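PDB 3L4E: uncharacterized peptidase Lmo0363, which is probably a serine-type peptidase of the S51 (peptidase E) family, cleaving peptide bonds by a serine-histidine charge relay. Local coordinates for residues V30-T35 and Y84-N89; E61-A66 and T74-K79. All coordinates share one frame; numbering follows the deposited sequence. Where two conformers were deposited one is given.

Contact 1: V30-T35 and Y84-N89. With SO4 (sulfate ion), chain C.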
loop_
_atom_site.group_PDB
_atom_site.type_symbol
_atom_site.label_atom_id
_atom_site.label_comp_id
_atom_site.label_asym_id
_atom_site.label_seq_id
_atom_site.Cartn_x
_atom_site.Cartn_y
_atom_site.Cartn_z
ATOM N N VAL A 30 -12.752 -2.727 6.706
ATOM C CA VAL A 30 -11.451 -2.300 6.199
ATOM C C VAL A 30 -11.111 -0.915 6.736
ATOM O O VAL A 30 -11.910 0.003 6.602
ATOM C CB VAL A 30 -11.477 -2.222 4.655
ATOM C CG1 VAL A 30 -10.130 -1.765 4.093
ATOM C CG2 VAL A 30 -11.882 -3.559 4.062
ATOM N N THR A 31 -9.934 -0.772 7.347
ATOM C CA THR A 31 -9.370 0.543 7.622
ATOM C C THR A 31 -8.728 1.019 6.326
ATOM O O THR A 31 -7.729 0.451 5.878
ATOM C CB THR A 31 -8.299 0.501 8.735
ATOM O OG1 THR A 31 -8.901 0.076 9.961
ATOM C CG2 THR A 31 -7.697 1.876 8.946
ATOM N N PHE A 32 -9.317 2.051 5.731
ATOM C CA PHE A 32 -8.965 2.530 4.393
ATOM C C PHE A 32 -8.197 3.836 4.557
ATOM O O PHE A 32 -8.761 4.834 5.007
ATOM C CB PHE A 32 -10.280 2.745 3.618
ATOM C CG PHE A 32 -10.126 3.193 2.194
ATOM C CD1 PHE A 32 -9.967 2.266 1.176
ATOM C CD2 PHE A 32 -10.225 4.543 1.861
ATOM C CE1 PHE A 32 -9.871 2.677 -0.160
ATOM C CE2 PHE A 32 -10.118 4.962 0.537
ATOM C CZ PHE A 32 -9.944 4.026 -0.476
ATOM N N ILE A 33 -6.908 3.811 4.213
ATOM C CA ILE A 33 -6.004 4.943 4.433
ATOM C C ILE A 33 -5.632 5.619 3.109
ATOM O O ILE A 33 -4.848 5.077 2.338
ATOM C CB ILE A 33 -4.724 4.480 5.160
ATOM C CG1 ILE A 33 -5.080 3.878 6.527
ATOM C CG2 ILE A 33 -3.734 5.643 5.304
ATOM C CD1 ILE A 33 -3.927 3.129 7.177
ATOM N N PRO A 34 -6.236 6.783 2.822
ATOM C CA PRO A 34 -6.001 7.483 1.554
ATOM C C PRO A 34 -4.956 8.597 1.675
ATOM O O PRO A 34 -4.803 9.408 0.762
ATOM C CB PRO A 34 -7.372 8.095 1.257
ATOM C CG PRO A 34 -7.886 8.448 2.628
ATOM C CD PRO A 34 -7.369 7.370 3.568
ATOM N N THR A 35 -4.241 8.625 2.793
ATOM C CA THR A 35 -3.285 9.696 3.095
ATOM C C THR A 35 -2.300 10.033 1.969
ATOM O O THR A 35 -2.029 11.204 1.705
ATOM C CB THR A 35 -2.508 9.353 4.370
ATOM O OG1 THR A 35 -3.448 9.111 5.430
ATOM C CG2 THR A 35 -1.551 10.481 4.765
ATOM N N TYR A 84 -6.011 -1.153 4.408
ATOM C CA TYR A 84 -5.836 -0.870 2.982
ATOM C C TYR A 84 -5.214 0.508 2.843
ATOM O O TYR A 84 -5.727 1.481 3.391
ATOM C CB TYR A 84 -7.197 -0.885 2.292
ATOM C CG TYR A 84 -7.219 -0.589 0.803
ATOM C CD1 TYR A 84 -6.987 0.703 0.321
ATOM C CD2 TYR A 84 -7.535 -1.591 -0.115
ATOM C CE1 TYR A 84 -7.046 0.984 -1.042
ATOM C CE2 TYR A 84 -7.590 -1.328 -1.473
ATOM C CZ TYR A 84 -7.348 -0.041 -1.932
ATOM O OH TYR A 84 -7.415 0.208 -3.286
ATOM N N VAL A 85 -4.120 0.588 2.092
ATOM C CA VAL A 85 -3.420 1.851 1.888
ATOM C C VAL A 85 -3.428 2.198 0.405
ATOM O O VAL A 85 -2.879 1.452 -0.413
ATOM C CB VAL A 85 -1.980 1.780 2.430
ATOM C CG1 VAL A 85 -1.223 3.093 2.155
ATOM C CG2 VAL A 85 -1.997 1.464 3.925
ATOM N N THR A 86 -4.057 3.325 0.062
ATOM C CA THR A 86 -4.182 3.741 -1.334
ATOM C C THR A 86 -2.853 4.234 -1.887
ATOM O O THR A 86 -1.934 4.562 -1.132
ATOM C CB THR A 86 -5.185 4.901 -1.521
ATOM O OG1 THR A 86 -4.573 6.129 -1.086
ATOM C CG2 THR A 86 -6.495 4.664 -0.757
ATOM N N GLY A 87 -2.768 4.309 -3.211
ATOM C CA GLY A 87 -1.645 4.954 -3.860
ATOM C C GLY A 87 -1.581 6.442 -3.563
ATOM O O GLY A 87 -2.445 6.996 -2.887
ATOM N N GLY A 88 -0.535 7.090 -4.061
ATOM C CA GLY A 88 -0.348 8.517 -3.887
ATOM C C GLY A 88 1.133 8.804 -3.746
ATOM O O GLY A 88 1.964 8.086 -4.310
ATOM N N ASN A 89 1.473 9.848 -2.995
ATOM C CA ASN A 89 2.873 10.183 -2.782
ATOM C C ASN A 89 3.453 9.345 -1.647
ATOM O O ASN A 89 3.045 9.488 -0.483
ATOM C CB ASN A 89 3.036 11.673 -2.499
ATOM C CG ASN A 89 4.483 12.086 -2.438
ATOM O OD1 ASN A 89 5.191 11.753 -1.485
ATOM N ND2 ASN A 89 4.938 12.809 -3.456
HETATM S S SO4 C . 4.014 13.869 -7.047
HETATM O O1 SO4 C . 4.401 15.090 -6.347
HETATM O O2 SO4 C . 2.874 14.138 -7.914
HETATM O O3 SO4 C . 5.142 13.409 -7.846
HETATM O O4 SO4 C . 3.657 12.838 -6.073
HETATM O O HOH W 1 -2.411 6.237 1.319
#
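Two neighbouring parallel strands of the central sheet, 29-33 and 82-85, pair here at their C-terminal ends, the end of a parallel alpha/beta sheet where active sites usually lie. The backbone bonds alternate in parallel fashion: Y84 N donates to T31 O (2.8 Å), Y84 O accepts from I33 N, and T86 N reaches I33 O at 3.0 Å, continuing the pairing one residue beyond strand 82-85. I33 O also accepts from a water that bridges to T86 O, so the carbonyl of I33, in the last bridged pair, takes two donors, T86 N and the water.

On one face, F32 and Y84 project side by side. Both place CG anti to the backbone N (chi1 -178° and 179°), so the rings run the same way, near parallel but slid until they barely overlap, with F32 CE1 3.4 Å from Y84 CE1. V30 CG1 packs on Y84 CB, and T86 CG2 meets F32 CZ at 3.5 Å; a branched threonine thus serves twice, since its OG1 donates forward to G87 O (2.9 Å), on a lone pair in the carbonyl plane. On the other face the beta-branched I33 and V85, suited to extended chain, touch loosely through CD1 and CG2.

Beyond the strand, G88 adopts a positive phi that glycine accommodates readily, and N89 caps helix 90-100 through OD1 while its ND2 binds a sulfate O4 (2.9 Å), an ion probably from crystallisation. The T86 side chain lies about 8 Å from that of S120, assigned by similarity to the charge relay. Helix 44-55 covers F32 and Y84 through L53, strand 59-62 continues the sheet beside F32, and strand 115-119 flanks Y84 and V85.

Contact 2: E61-A66 and T74-K79; sequences EELDIA and TTKLRK
Two lysines of one helix reach the same passing chain in different ways: K76 delivers its ammonium to a main-chain carbonyl, whereas K79 pairs with a carboxylate. K76 extends fully beyond CG, and its NZ meets E62 O at 2.9 Å, with a C=O...N angle of 162°. The same NZ forms a salt bridge with E68, so one cation serves both the end of strand 59-62 and the connection that follows it. A long, flexible side chain suits this task, because its methylenes can cross apolar surface on the way: K76 CD lies 3.6 Å from L63 CD1.

K79 takes a bent course. Turns at chi3 and chi4 fold its end toward E61. In this conformer of E61, one of two deposited, K79 NZ lies 2.9 Å from E61 OE2, on the syn side and 15° out of the carboxylate plane. A weak bond of 3.1 Å runs from K79 NZ to E61 OE1, which also accepts from N80.

Beneath these charges L63 points toward the helix, its CD2 4.2 Å from L77 CG, the two leucines crossing at about a right angle. L77 turns its apolar side chain to T31 of the sheet and to L105 and I106 of helix 102-111, while K76 and K79 border the contact. Strand 59-62, helix 70-79 and the parallel strand 82-85 follow one another in the chain, a beta-alpha-beta crossover in which strand 29-33 lies between the two strands in the sheet.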
loop_
_atom_site.group_PDB
_atom_site.type_symbol
_atom_site.label_atom_id
_atom_site.label_comp_id
_atom_site.label_asym_id
_atom_site.label_seq_id
_atom_site.Cartn_x
_atom_site.Cartn_y
_atom_site.Cartn_z
ATOM N N GLU A 61 -13.997 1.876 6.177
ATOM C CA GLU A 61 -13.903 2.944 7.165
ATOM C C GLU A 61 -12.638 3.775 6.962
ATOM O O GLU A 61 -11.525 3.284 7.157
ATOM C CB GLU A 61 -13.917 2.358 8.574
ATOM C CG GLU A 61 -15.222 1.655 8.921
ATOM C CD GLU A 61 -15.254 1.138 10.342
ATOM O OE1 GLU A 61 -14.356 1.505 11.131
ATOM O OE2 GLU A 61 -16.180 0.368 10.671
ATOM N N GLU A 62 -12.811 5.038 6.588
ATOM C CA GLU A 62 -11.668 5.892 6.297
ATOM C C GLU A 62 -10.866 6.303 7.538
ATOM O O GLU A 62 -11.423 6.583 8.601
ATOM C CB GLU A 62 -12.110 7.118 5.504
ATOM C CG GLU A 62 -12.844 6.740 4.229
ATOM C CD GLU A 62 -12.610 7.721 3.105
ATOM O OE1 GLU A 62 -11.944 8.753 3.349
ATOM O OE2 GLU A 62 -13.091 7.456 1.982
ATOM N N LEU A 63 -9.547 6.324 7.376
ATOM C CA LEU A 63 -8.623 6.789 8.405
ATOM C C LEU A 63 -7.530 7.593 7.721
ATOM O O LEU A 63 -6.706 7.025 7.003
ATOM C CB LEU A 63 -8.003 5.606 9.168
ATOM C CG LEU A 63 -6.911 5.911 10.203
ATOM C CD1 LEU A 63 -7.495 6.700 11.370
ATOM C CD2 LEU A 63 -6.224 4.634 10.704
ATOM N N ASP A 64 -7.541 8.913 7.907
ATOM C CA ASP A 64 -6.466 9.754 7.379
ATOM C C ASP A 64 -5.444 9.997 8.485
ATOM O O ASP A 64 -5.680 10.770 9.412
ATOM C CB ASP A 64 -7.009 11.074 6.817
ATOM C CG ASP A 64 -5.941 11.904 6.097
ATOM O OD1 ASP A 64 -4.757 11.504 6.069
ATOM O OD2 ASP A 64 -6.294 12.968 5.551
ATOM N N ILE A 65 -4.320 9.296 8.387
ATOM C CA ILE A 65 -3.218 9.421 9.334
ATOM C C ILE A 65 -2.768 10.862 9.525
ATOM O O ILE A 65 -2.281 11.227 10.590
ATOM C CB ILE A 65 -2.004 8.586 8.868
ATOM C CG1 ILE A 65 -2.417 7.128 8.655
ATOM C CG2 ILE A 65 -0.835 8.714 9.849
ATOM C CD1 ILE A 65 -3.011 6.484 9.873
ATOM N N ALA A 66 -2.930 11.680 8.493
ATOM C CA ALA A 66 -2.438 13.053 8.528
ATOM C C ALA A 66 -3.240 13.956 9.459
ATOM O O ALA A 66 -2.734 14.977 9.918
ATOM C CB ALA A 66 -2.400 13.640 7.121
ATOM N N THR A 74 -5.197 4.279 16.531
ATOM C CA THR A 74 -5.030 3.038 17.282
ATOM C C THR A 74 -6.305 2.200 17.276
ATOM O O THR A 74 -6.270 0.998 17.014
ATOM C CB THR A 74 -4.612 3.312 18.739
ATOM O OG1 THR A 74 -3.367 4.022 18.755
ATOM C CG2 THR A 74 -4.444 2.006 19.497
ATOM N N THR A 75 -7.428 2.852 17.558
ATOM C CA THR A 75 -8.719 2.179 17.654
ATOM C C THR A 75 -9.145 1.524 16.344
ATOM O O THR A 75 -9.485 0.341 16.320
ATOM C CB THR A 75 -9.820 3.154 18.105
ATOM O OG1 THR A 75 -9.455 3.739 19.362
ATOM C CG2 THR A 75 -11.156 2.430 18.255
ATOM N N LYS A 76 -9.132 2.296 15.260
ATOM C CA LYS A 76 -9.550 1.784 13.960
ATOM C C LYS A 76 -8.662 0.633 13.497
ATOM O O LYS A 76 -9.156 -0.405 13.063
ATOM C CB LYS A 76 -9.575 2.906 12.917
ATOM C CG LYS A 76 -10.661 3.949 13.174
ATOM C CD LYS A 76 -10.658 5.063 12.134
ATOM C CE LYS A 76 -11.861 5.989 12.324
ATOM N NZ LYS A 76 -11.857 7.145 11.379
ATOM N N LEU A 77 -7.349 0.821 13.595
ATOM C CA LEU A 77 -6.412 -0.223 13.207
ATOM C C LEU A 77 -6.665 -1.526 13.966
ATOM O O LEU A 77 -6.541 -2.616 13.398
ATOM C CB LEU A 77 -4.964 0.245 13.398
ATOM C CG LEU A 77 -4.462 1.214 12.324
ATOM C CD1 LEU A 77 -3.088 1.749 12.693
ATOM C CD2 LEU A 77 -4.439 0.543 10.948
ATOM N N ARG A 78 -7.016 -1.407 15.245
ATOM C CA ARG A 78 -7.279 -2.575 16.082
ATOM C C ARG A 78 -8.633 -3.216 15.793
ATOM O O ARG A 78 -8.771 -4.439 15.824
ATOM C CB ARG A 78 -7.189 -2.200 17.561
ATOM C CG ARG A 78 -5.808 -1.752 17.977
ATOM C CD ARG A 78 -5.691 -1.604 19.480
ATOM N NE ARG A 78 -4.310 -1.786 19.913
ATOM C CZ ARG A 78 -3.771 -2.969 20.187
ATOM N NH1 ARG A 78 -4.501 -4.072 20.080
ATOM N NH2 ARG A 78 -2.507 -3.050 20.566
ATOM N N LYS A 79 -9.626 -2.384 15.506
ATOM C CA LYS A 79 -10.998 -2.855 15.356
ATOM C C LYS A 79 -11.241 -3.604 14.051
ATOM O O LYS A 79 -11.837 -4.681 14.044
ATOM C CB LYS A 79 -11.975 -1.681 15.447
ATOM C CG LYS A 79 -13.433 -2.087 15.308
ATOM C CD LYS A 79 -14.368 -0.906 15.516
ATOM C CE LYS A 79 -14.462 -0.039 14.271
ATOM N NZ LYS A 79 -15.177 -0.740 13.167
#

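Overall arrangement
From the N terminus, the chain runs through strand 29-33, helix 44-55 and strand 59-62, then helix 70-79, before strand 82-85 returns beside strand 29-33. Contact 1 closes this long loop, with 48 residues between its segments; contact 2 closes a short one, with seven, nested wholly inside it. Strand 29-33 is the shared element, lying between 59-62 and 82-85, and the backbone bond from E61 N to V30 O joins the two contacts directly. T35 OG1 and D64 OD1 join them again beyond the strand ends. Contact 1 thus unites inner strands near the probable active site, while contact 2 fastens a helix to the sheet's outermost strand, away from it.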